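Local coordinates for periplasmic protein TorT (Vibrio parahaemolyticus, PDB 3O1I), which probably serves as a periplasmic binding protein that helps a partner sensor detect trimethylamine N-oxide in respiratory signalling, at residues D[56-59]-D[60-63]; D[71-74]-D[75-78]; D[46-49]-D[50-53]. All coordinates share one frame; numbering follows the deposited sequence.

Contact 1 (D[56-59]-D[60-63]); sequences LALC and TQWG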
ATOM      1  N   LEU D  56      -3.580  28.711   0.325  1.00 72.54           N
ATOM      2  CA  LEU D  56      -3.747  30.069  -0.177  1.00 73.85           C
ATOM      3  C   LEU D  56      -4.195  30.921   1.008  1.00 74.72           C
ATOM      4  O   LEU D  56      -3.736  32.050   1.196  1.00 74.33           O
ATOM      5  CB  LEU D  56      -4.816  30.065  -1.270  1.00 72.19           C
ATOM      6  CG  LEU D  56      -4.802  31.145  -2.342  1.00 70.27           C
ATOM      7  CD1 LEU D  56      -3.393  31.320  -2.901  1.00 68.85           C
ATOM      8  CD2 LEU D  56      -5.787  30.747  -3.433  1.00 67.49           C
ATOM      9  N   ALA D  57      -5.095  30.353   1.805  1.00 76.02           N
ATOM     10  CA  ALA D  57      -5.604  31.015   3.001  1.00 76.38           C
ATOM     11  C   ALA D  57      -4.518  30.969   4.075  1.00 76.32           C
ATOM     12  O   ALA D  57      -4.450  31.835   4.939  1.00 75.18           O
ATOM     13  CB  ALA D  57      -6.867  30.313   3.493  1.00 75.72           C
ATOM     14  N   LEU D  58      -3.672  29.946   4.016  1.00 77.25           N
ATOM     15  CA  LEU D  58      -2.586  29.806   4.969  1.00 78.87           C
ATOM     16  C   LEU D  58      -1.576  30.901   4.704  1.00 80.84           C
ATOM     17  O   LEU D  58      -0.992  31.460   5.630  1.00 81.14           O
ATOM     18  CB  LEU D  58      -1.907  28.445   4.832  1.00 78.02           C
ATOM     19  CG  LEU D  58      -0.537  28.334   5.513  1.00 77.81           C
ATOM     20  CD1 LEU D  58      -0.639  28.670   6.993  1.00 76.56           C
ATOM     21  CD2 LEU D  58      -0.004  26.931   5.325  1.00 78.71           C
ATOM     22  N   CYS D  59      -1.365  31.205   3.429  1.00 83.47           N
ATOM     23  CA  CYS D  59      -0.417  32.251   3.075  1.00 86.16           C
ATOM     24  C   CYS D  59      -0.814  33.549   3.768  1.00 86.82           C
ATOM     25  O   CYS D  59      -0.002  34.170   4.457  1.00 86.37           O
ATOM     26  CB  CYS D  59      -0.381  32.460   1.558  1.00 87.11           C
ATOM     27  SG  CYS D  59       0.773  31.391   0.626  1.00 89.25           S
ATOM     28  N   THR D  60      -2.073  33.945   3.589  1.00 87.30           N
ATOM     29  CA  THR D  60      -2.587  35.170   4.195  1.00 88.02           C
ATOM     30  C   THR D  60      -2.327  35.190   5.706  1.00 88.48           C
ATOM     31  O   THR D  60      -1.730  36.140   6.222  1.00 87.78           O
ATOM     32  CB  THR D  60      -4.111  35.332   3.931  1.00 88.62           C
ATOM     33  OG1 THR D  60      -4.847  34.343   4.668  1.00 90.00           O
ATOM     34  CG2 THR D  60      -4.408  35.170   2.447  1.00 87.08           C
ATOM     35  N   GLN D  61      -2.767  34.138   6.402  1.00 88.75           N
ATOM     36  CA  GLN D  61      -2.586  34.023   7.850  1.00 88.27           C
ATOM     37  C   GLN D  61      -1.122  34.245   8.206  1.00 87.39           C
ATOM     38  O   GLN D  61      -0.803  34.797   9.253  1.00 86.70           O
ATOM     39  CB  GLN D  61      -3.037  32.639   8.342  1.00 89.43           C
ATOM     40  CG  GLN D  61      -4.441  32.236   7.878  1.00 91.15           C
ATOM     41  CD  GLN D  61      -4.917  30.905   8.451  1.00 92.23           C
ATOM     42  OE1 GLN D  61      -4.189  29.909   8.450  1.00 92.07           O
ATOM     43  NE2 GLN D  61      -6.158  30.882   8.927  1.00 93.31           N
ATOM     44  N   TRP D  62      -0.233  33.811   7.322  1.00 87.57           N
ATOM     45  CA  TRP D  62       1.198  33.974   7.544  1.00 88.58           C
ATOM     46  C   TRP D  62       1.560  35.442   7.359  1.00 88.55           C
ATOM     47  O   TRP D  62       2.646  35.886   7.743  1.00 88.01           O
ATOM     48  CB  TRP D  62       1.984  33.121   6.551  1.00 88.94           C
ATOM     49  CG  TRP D  62       3.466  33.133   6.773  1.00 89.32           C
ATOM     50  CD1 TRP D  62       4.137  32.702   7.884  1.00 89.14           C
ATOM     51  CD2 TRP D  62       4.466  33.544   5.834  1.00 89.57           C
ATOM     52  NE1 TRP D  62       5.495  32.814   7.692  1.00 89.75           N
ATOM     53  CE2 TRP D  62       5.726  33.328   6.444  1.00 89.43           C
ATOM     54  CE3 TRP D  62       4.421  34.073   4.535  1.00 89.31           C
ATOM     55  CZ2 TRP D  62       6.932  33.622   5.798  1.00 88.90           C
ATOM     56  CZ3 TRP D  62       5.621  34.365   3.894  1.00 89.58           C
ATOM     57  CH2 TRP D  62       6.861  34.138   4.529  1.00 88.72           C
ATOM     58  N   GLY D  63       0.636  36.185   6.757  1.00 88.85           N
ATOM     59  CA  GLY D  63       0.848  37.600   6.521  1.00 88.64           C
ATOM     60  C   GLY D  63       1.661  37.894   5.277  1.00 88.37           C
ATOM     61  O   GLY D  63       2.600  38.684   5.310  1.00 86.63           O
TER
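The first torsion of Thr60, chi1 69°, sets OG1 between its backbone N and carbonyl carbon, from where it faces back along the chain to Ala57. Gln61, with chi1 -51°, carries CG beside its own backbone N and against Ala57 O. Two donors reach that oxygen: Thr60 OG1 donates to Ala57 O over 2.6 Å, and Gln61 N donates to Ala57 O over 3.2 Å in a nearly straight bond (175°). Both donors arrive from the same face of the carbonyl plane, each tilted out of it. The other branch of Thr60 packs one residue earlier, CG2 lying 3.4 Å from Leu56 O. Farther round, Leu58 and Gln61 cross at about a right angle, CD1 of Leu58 standing 4.0 Å from OE1 of Gln61. Trp62 N binds Leu58 O at 3.0 Å and, more weakly, Cys59 O, while its indole leads away to a cation-pi contact with Lys7. Cys59 SG is covalently bound in the disulfide with Cys9 of strand 7-12. Gly63, with positive phi, leaves the helical run. This is the C-terminal turn of helix 49-62, a crossover helix pinned by its disulfide to the parallel sheet of a periplasmic-binding-protein domain.

Contact 2 (D[71-74]-D[75-78]); sequences TVDP and HAYE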
ATOM      1  N   THR D  71      -1.647  28.298 -10.040  1.00 67.20           N
ATOM      2  CA  THR D  71      -2.913  27.560  -9.954  1.00 68.26           C
ATOM      3  C   THR D  71      -3.026  26.190 -10.580  1.00 67.96           C
ATOM      4  O   THR D  71      -2.497  25.923 -11.660  1.00 67.78           O
ATOM      5  CB  THR D  71      -4.105  28.356 -10.504  1.00 68.03           C
ATOM      6  OG1 THR D  71      -3.945  28.540 -11.908  1.00 70.19           O
ATOM      7  CG2 THR D  71      -4.203  29.697  -9.830  1.00 71.36           C
ATOM      8  N   VAL D  72      -3.789  25.356  -9.880  1.00 67.74           N
ATOM      9  CA  VAL D  72      -4.071  23.981 -10.247  1.00 67.51           C
ATOM     10  C   VAL D  72      -5.303  24.033 -11.124  1.00 67.31           C
ATOM     11  O   VAL D  72      -6.023  23.058 -11.262  1.00 67.31           O
ATOM     12  CB  VAL D  72      -4.379  23.132  -8.984  1.00 67.71           C
ATOM     13  CG1 VAL D  72      -3.188  23.175  -8.026  1.00 66.55           C
ATOM     14  CG2 VAL D  72      -5.639  23.655  -8.292  1.00 67.41           C
ATOM     15  N   ASP D  73      -5.538  25.195 -11.712  1.00 69.32           N
ATOM     16  CA  ASP D  73      -6.692  25.396 -12.576  1.00 73.21           C
ATOM     17  C   ASP D  73      -6.846  26.888 -12.846  1.00 75.45           C
ATOM     18  O   ASP D  73      -6.717  27.718 -11.941  1.00 74.62           O
ATOM     19  CB  ASP D  73      -7.958  24.807 -11.919  1.00 73.46           C
ATOM     20  CG  ASP D  73      -9.244  25.089 -12.711  1.00 75.46           C
ATOM     21  OD1 ASP D  73      -9.174  25.562 -13.862  1.00 75.30           O
ATOM     22  OD2 ASP D  73     -10.342  24.819 -12.162  1.00 77.02           O
ATOM     23  N   PRO D  74      -7.128  27.251 -14.108  1.00 78.26           N
ATOM     24  CA  PRO D  74      -7.290  28.655 -14.474  1.00 80.13           C
ATOM     25  C   PRO D  74      -8.536  29.255 -13.852  1.00 81.64           C
ATOM     26  O   PRO D  74      -8.492  30.321 -13.238  1.00 82.47           O
ATOM     27  CB  PRO D  74      -7.416  28.603 -16.001  1.00 80.25           C
ATOM     28  CG  PRO D  74      -6.759  27.317 -16.368  1.00 79.07           C
ATOM     29  CD  PRO D  74      -7.295  26.418 -15.309  1.00 77.92           C
ATOM     30  N   HIS D  75      -9.650  28.554 -14.023  1.00 82.75           N
ATOM     31  CA  HIS D  75     -10.931  29.013 -13.510  1.00 85.13           C
ATOM     32  C   HIS D  75     -11.228  28.653 -12.044  1.00 85.56           C
ATOM     33  O   HIS D  75     -12.391  28.579 -11.640  1.00 85.29           O
ATOM     34  CB  HIS D  75     -12.043  28.468 -14.401  1.00 87.08           C
ATOM     35  CG  HIS D  75     -11.830  28.731 -15.864  1.00 89.45           C
ATOM     36  ND1 HIS D  75     -11.594  29.990 -16.371  1.00 91.15           N
ATOM     37  CD2 HIS D  75     -11.817  27.891 -16.926  1.00 90.33           C
ATOM     38  CE1 HIS D  75     -11.442  29.915 -17.683  1.00 91.60           C
ATOM     39  NE2 HIS D  75     -11.573  28.652 -18.045  1.00 91.12           N
ATOM     40  N   ALA D  76     -10.179  28.459 -11.248  1.00 86.20           N
ATOM     41  CA  ALA D  76     -10.332  28.094  -9.840  1.00 86.24           C
ATOM     42  C   ALA D  76     -10.668  29.266  -8.920  1.00 86.65           C
ATOM     43  O   ALA D  76     -11.537  29.154  -8.058  1.00 86.29           O
ATOM     44  CB  ALA D  76      -9.068  27.410  -9.350  1.00 85.32           C
ATOM     45  N   TYR D  77      -9.972  30.385  -9.101  1.00 87.13           N
ATOM     46  CA  TYR D  77     -10.184  31.568  -8.273  1.00 87.46           C
ATOM     47  C   TYR D  77     -10.679  32.714  -9.138  1.00 88.70           C
ATOM     48  O   TYR D  77     -10.431  33.890  -8.839  1.00 88.32           O
ATOM     49  CB  TYR D  77      -8.867  31.949  -7.613  1.00 86.08           C
ATOM     50  CG  TYR D  77      -8.140  30.751  -7.077  1.00 85.93           C
ATOM     51  CD1 TYR D  77      -6.759  30.651  -7.177  1.00 86.24           C
ATOM     52  CD2 TYR D  77      -8.836  29.710  -6.467  1.00 86.19           C
ATOM     53  CE1 TYR D  77      -6.083  29.539  -6.680  1.00 87.03           C
ATOM     54  CE2 TYR D  77      -8.173  28.596  -5.967  1.00 86.90           C
ATOM     55  CZ  TYR D  77      -6.798  28.515  -6.075  1.00 87.20           C
ATOM     56  OH  TYR D  77      -6.137  27.420  -5.568  1.00 87.37           O
ATOM     57  N   GLU D  78     -11.385  32.354 -10.208  1.00 89.57           N
ATOM     58  CA  GLU D  78     -11.925  33.312 -11.168  1.00 89.78           C
ATOM     59  C   GLU D  78     -12.871  34.321 -10.521  1.00 89.50           C
ATOM     60  O   GLU D  78     -12.855  35.507 -10.853  1.00 89.82           O
ATOM     61  CB  GLU D  78     -12.658  32.564 -12.288  1.00 89.62           C
ATOM     62  CG  GLU D  78     -13.026  33.423 -13.487  1.00 88.79           C
ATOM     63  CD  GLU D  78     -13.860  32.672 -14.511  1.00 88.19           C
ATOM     64  OE1 GLU D  78     -14.105  31.460 -14.319  1.00 87.93           O
ATOM     65  OE2 GLU D  78     -14.273  33.293 -15.512  1.00 87.31           O
TER
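A connecting loop between strand 66-69 and helix 82-85 carries a weak Asx-turn-like bond here, from Asp73 to His75, at the C-terminal end of a parallel strand of the Rossmann-like domain. In type 1 periplasmic binding proteins, loops at this end of the sheet generally face the cleft between the two domains. In the bond itself His75 N donates to Asp73 OD1 at 3.0 Å, and it is weak because the N-H is bent well off the acceptor (133°). Its side-chain basis is the Asp73 torsion: CG lies anti to the backbone N (chi1 175°), which swings the carboxylate forward beside its own carbonyl carbon and over the following peptides. OD2 of Asp73 accordingly lies 3.8 Å from Ala76 N, too long to count as a bond. The aliphatic part of the turn closes alongside, with CB of Asp73 3.8 Å from CB of Ala76, and the same methyl 3.5 Å from Asp73 O. Within 71-74, Thr71 OG1 donates to Asp73 O over 2.9 Å, approaching from above the carbonyl plane and not along a lone pair. Pro74 CB sits over one face of the His75 imidazole. On the buried side, the CG2 branch of Thr71 meets the Tyr77 ring obliquely, 3.7 Å from CE1. The phenol continues to helix 49-62, where Tyr77 OH is hydrogen-bonded to Gln52 OE1. One face of the Tyr77 ring carries Ala76 CB, 3.6 Å above the plane and offset toward the rim.

Contact 3 (D[46-49]-D[50-53]); sequences YPNK and SRQE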
ATOM      1  N   TYR D  46      -2.325  18.389  -8.842  1.00 49.10           N
ATOM      2  CA  TYR D  46      -3.262  19.232  -9.561  1.00 52.92           C
ATOM      3  C   TYR D  46      -4.697  19.030  -9.134  1.00 54.11           C
ATOM      4  O   TYR D  46      -5.479  19.981  -9.099  1.00 55.44           O
ATOM      5  CB  TYR D  46      -3.144  19.029 -11.077  1.00 56.31           C
ATOM      6  CG  TYR D  46      -2.168  19.995 -11.726  1.00 60.18           C
ATOM      7  CD1 TYR D  46      -0.814  19.972 -11.395  1.00 62.91           C
ATOM      8  CD2 TYR D  46      -2.602  20.961 -12.628  1.00 61.33           C
ATOM      9  CE1 TYR D  46       0.085  20.884 -11.942  1.00 62.78           C
ATOM     10  CE2 TYR D  46      -1.703  21.892 -13.184  1.00 63.64           C
ATOM     11  CZ  TYR D  46      -0.362  21.841 -12.833  1.00 63.31           C
ATOM     12  OH  TYR D  46       0.538  22.732 -13.369  1.00 63.83           O
ATOM     13  N   PRO D  47      -5.074  17.792  -8.792  1.00 55.37           N
ATOM     14  CA  PRO D  47      -6.473  17.635  -8.389  1.00 54.08           C
ATOM     15  C   PRO D  47      -6.672  18.041  -6.934  1.00 54.73           C
ATOM     16  O   PRO D  47      -7.748  17.853  -6.379  1.00 57.33           O
ATOM     17  CB  PRO D  47      -6.739  16.147  -8.615  1.00 52.69           C
ATOM     18  CG  PRO D  47      -5.563  15.664  -9.462  1.00 52.67           C
ATOM     19  CD  PRO D  47      -4.423  16.481  -8.939  1.00 53.11           C
ATOM     20  N   ASN D  48      -5.631  18.602  -6.324  1.00 53.87           N
ATOM     21  CA  ASN D  48      -5.691  19.025  -4.927  1.00 53.66           C
ATOM     22  C   ASN D  48      -6.070  20.481  -4.774  1.00 55.34           C
ATOM     23  O   ASN D  48      -5.368  21.248  -4.108  1.00 53.93           O
ATOM     24  CB  ASN D  48      -4.351  18.780  -4.242  1.00 50.16           C
ATOM     25  CG  ASN D  48      -3.996  17.328  -4.212  1.00 49.16           C
ATOM     26  OD1 ASN D  48      -4.690  16.508  -4.813  1.00 49.54           O
ATOM     27  ND2 ASN D  48      -2.913  16.988  -3.523  1.00 47.05           N
ATOM     28  N   LYS D  49      -7.198  20.848  -5.373  1.00 57.43           N
ATOM     29  CA  LYS D  49      -7.687  22.220  -5.325  1.00 61.21           C
ATOM     30  C   LYS D  49      -8.001  22.656  -3.896  1.00 62.49           C
ATOM     31  O   LYS D  49      -7.540  23.710  -3.432  1.00 61.81           O
ATOM     32  CB  LYS D  49      -8.917  22.340  -6.235  1.00 63.04           C
ATOM     33  CG  LYS D  49      -8.557  21.981  -7.686  1.00 66.55           C
ATOM     34  CD  LYS D  49      -9.738  21.671  -8.590  1.00 66.71           C
ATOM     35  CE  LYS D  49      -9.224  21.146  -9.936  1.00 66.36           C
ATOM     36  NZ  LYS D  49     -10.320  20.931 -10.932  1.00 67.98           N
ATOM     37  N   SER D  50      -8.762  21.826  -3.192  1.00 63.06           N
ATOM     38  CA  SER D  50      -9.134  22.121  -1.817  1.00 63.56           C
ATOM     39  C   SER D  50      -7.906  22.445  -0.983  1.00 63.01           C
ATOM     40  O   SER D  50      -7.927  23.358  -0.162  1.00 62.18           O
ATOM     41  CB  SER D  50      -9.864  20.927  -1.200  1.00 63.24           C
ATOM     42  OG  SER D  50     -10.903  20.479  -2.051  1.00 63.75           O
ATOM     43  N   ARG D  51      -6.830  21.703  -1.208  1.00 63.25           N
ATOM     44  CA  ARG D  51      -5.611  21.926  -0.451  1.00 65.28           C
ATOM     45  C   ARG D  51      -4.905  23.236  -0.794  1.00 66.28           C
ATOM     46  O   ARG D  51      -4.210  23.811   0.047  1.00 66.11           O
ATOM     47  CB  ARG D  51      -4.651  20.749  -0.640  1.00 65.19           C
ATOM     48  CG  ARG D  51      -3.402  20.843   0.220  1.00 66.62           C
ATOM     49  CD  ARG D  51      -2.890  19.465   0.542  1.00 68.61           C
ATOM     50  NE  ARG D  51      -3.911  18.686   1.233  1.00 72.01           N
ATOM     51  CZ  ARG D  51      -3.895  17.361   1.336  1.00 75.28           C
ATOM     52  NH1 ARG D  51      -2.901  16.670   0.784  1.00 77.65           N
ATOM     53  NH2 ARG D  51      -4.870  16.722   1.982  1.00 74.33           N
ATOM     54  N   GLN D  52      -5.080  23.716  -2.022  1.00 67.56           N
ATOM     55  CA  GLN D  52      -4.434  24.966  -2.421  1.00 68.30           C
ATOM     56  C   GLN D  52      -5.225  26.155  -1.869  1.00 67.81           C
ATOM     57  O   GLN D  52      -4.632  27.140  -1.427  1.00 66.57           O
ATOM     58  CB  GLN D  52      -4.303  25.059  -3.955  1.00 69.00           C
ATOM     59  CG  GLN D  52      -3.379  26.195  -4.417  1.00 69.10           C
ATOM     60  CD  GLN D  52      -3.190  26.268  -5.929  1.00 68.85           C
ATOM     61  OE1 GLN D  52      -4.161  26.298  -6.687  1.00 66.44           O
ATOM     62  NE2 GLN D  52      -1.933  26.311  -6.369  1.00 68.11           N
ATOM     63  N   GLU D  53      -6.556  26.051  -1.890  1.00 67.71           N
ATOM     64  CA  GLU D  53      -7.429  27.098  -1.354  1.00 66.57           C
ATOM     65  C   GLU D  53      -7.026  27.353   0.084  1.00 66.73           C
ATOM     66  O   GLU D  53      -6.945  28.494   0.523  1.00 67.55           O
ATOM     67  CB  GLU D  53      -8.890  26.658  -1.384  1.00 64.79           C
ATOM     68  CG  GLU D  53      -9.461  26.482  -2.764  1.00 65.78           C
ATOM     69  CD  GLU D  53     -10.897  26.016  -2.730  1.00 67.31           C
ATOM     70  OE1 GLU D  53     -11.161  24.980  -2.087  1.00 69.55           O
ATOM     71  OE2 GLU D  53     -11.760  26.677  -3.345  1.00 68.68           O
TER
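Lys49 O is approached by two backbone N-H groups of the next turn, those of Gln52 and Glu53. Glu53 N supplies the sound bond, 3.0 Å to Lys49 O, and lies nearly in line with the carbonyl (C=O...N angle 171°). Gln52 N is nearer to Lys49 O, at 2.8 Å, but its N-H is bent (129°), so this second grip is weak. Gln52 N also reaches Asn48 O at 3.2 Å, where the N-H, although bent, is still in a hydrogen bond; one donor thus divides itself between two successive carbonyls. Glu53 carries CG beside its own backbone N (chi1 -66°), which lays that methylene 3.4 Å from Lys49 O, and Gln52 CB comes within 3.5 Å of the same oxygen. On the adjoining flank CB of Asn48 and CB of Arg51 lie 4.1 Å apart, with Arg51 CB 3.6 Å from Asn48 O, and the Asn48 amide nitrogen meets the guanidinium obliquely. Asn48 occupies the N-cap position, yet its side chain makes no capping bond: ND2 instead donates to Ala43 O in the preceding loop. Gln52 is the buried member; its NE2 donates to Gly70 O, while OE1 is taken up by Tyr77. Arg51 extends outward to the chain of another protein in the assembly and packs there on an acidic side chain. The backbone bonds form the opening turn of helix 49-62, the helix of the beta-alpha-beta crossover that joins strand 37-42 to strand 66-69 in the parallel sheet of this domain.

How the contacts relate
Along the chain the order is contact 3, contact 1, contact 2. The first two are the opening and closing turns of helix 49-62, with centres about 15 Å apart and residues 54 and 55 between them. Contact 2 follows strand 66-69 and folds back against that helix: its centre is about 10 Å from that of contact 3 and about 18 Å from that of contact 1. Tyr77 spans the helix from Leu56 to Gln52, its CE1 lying 3.5 Å from Leu56 CD2. Val72 CG2 also packs 3.4 Å from Lys49 CG. The loop after strand 66-69 thus packs back on helix 49-62, tying both ends of the crossover to the five-stranded parallel sheet.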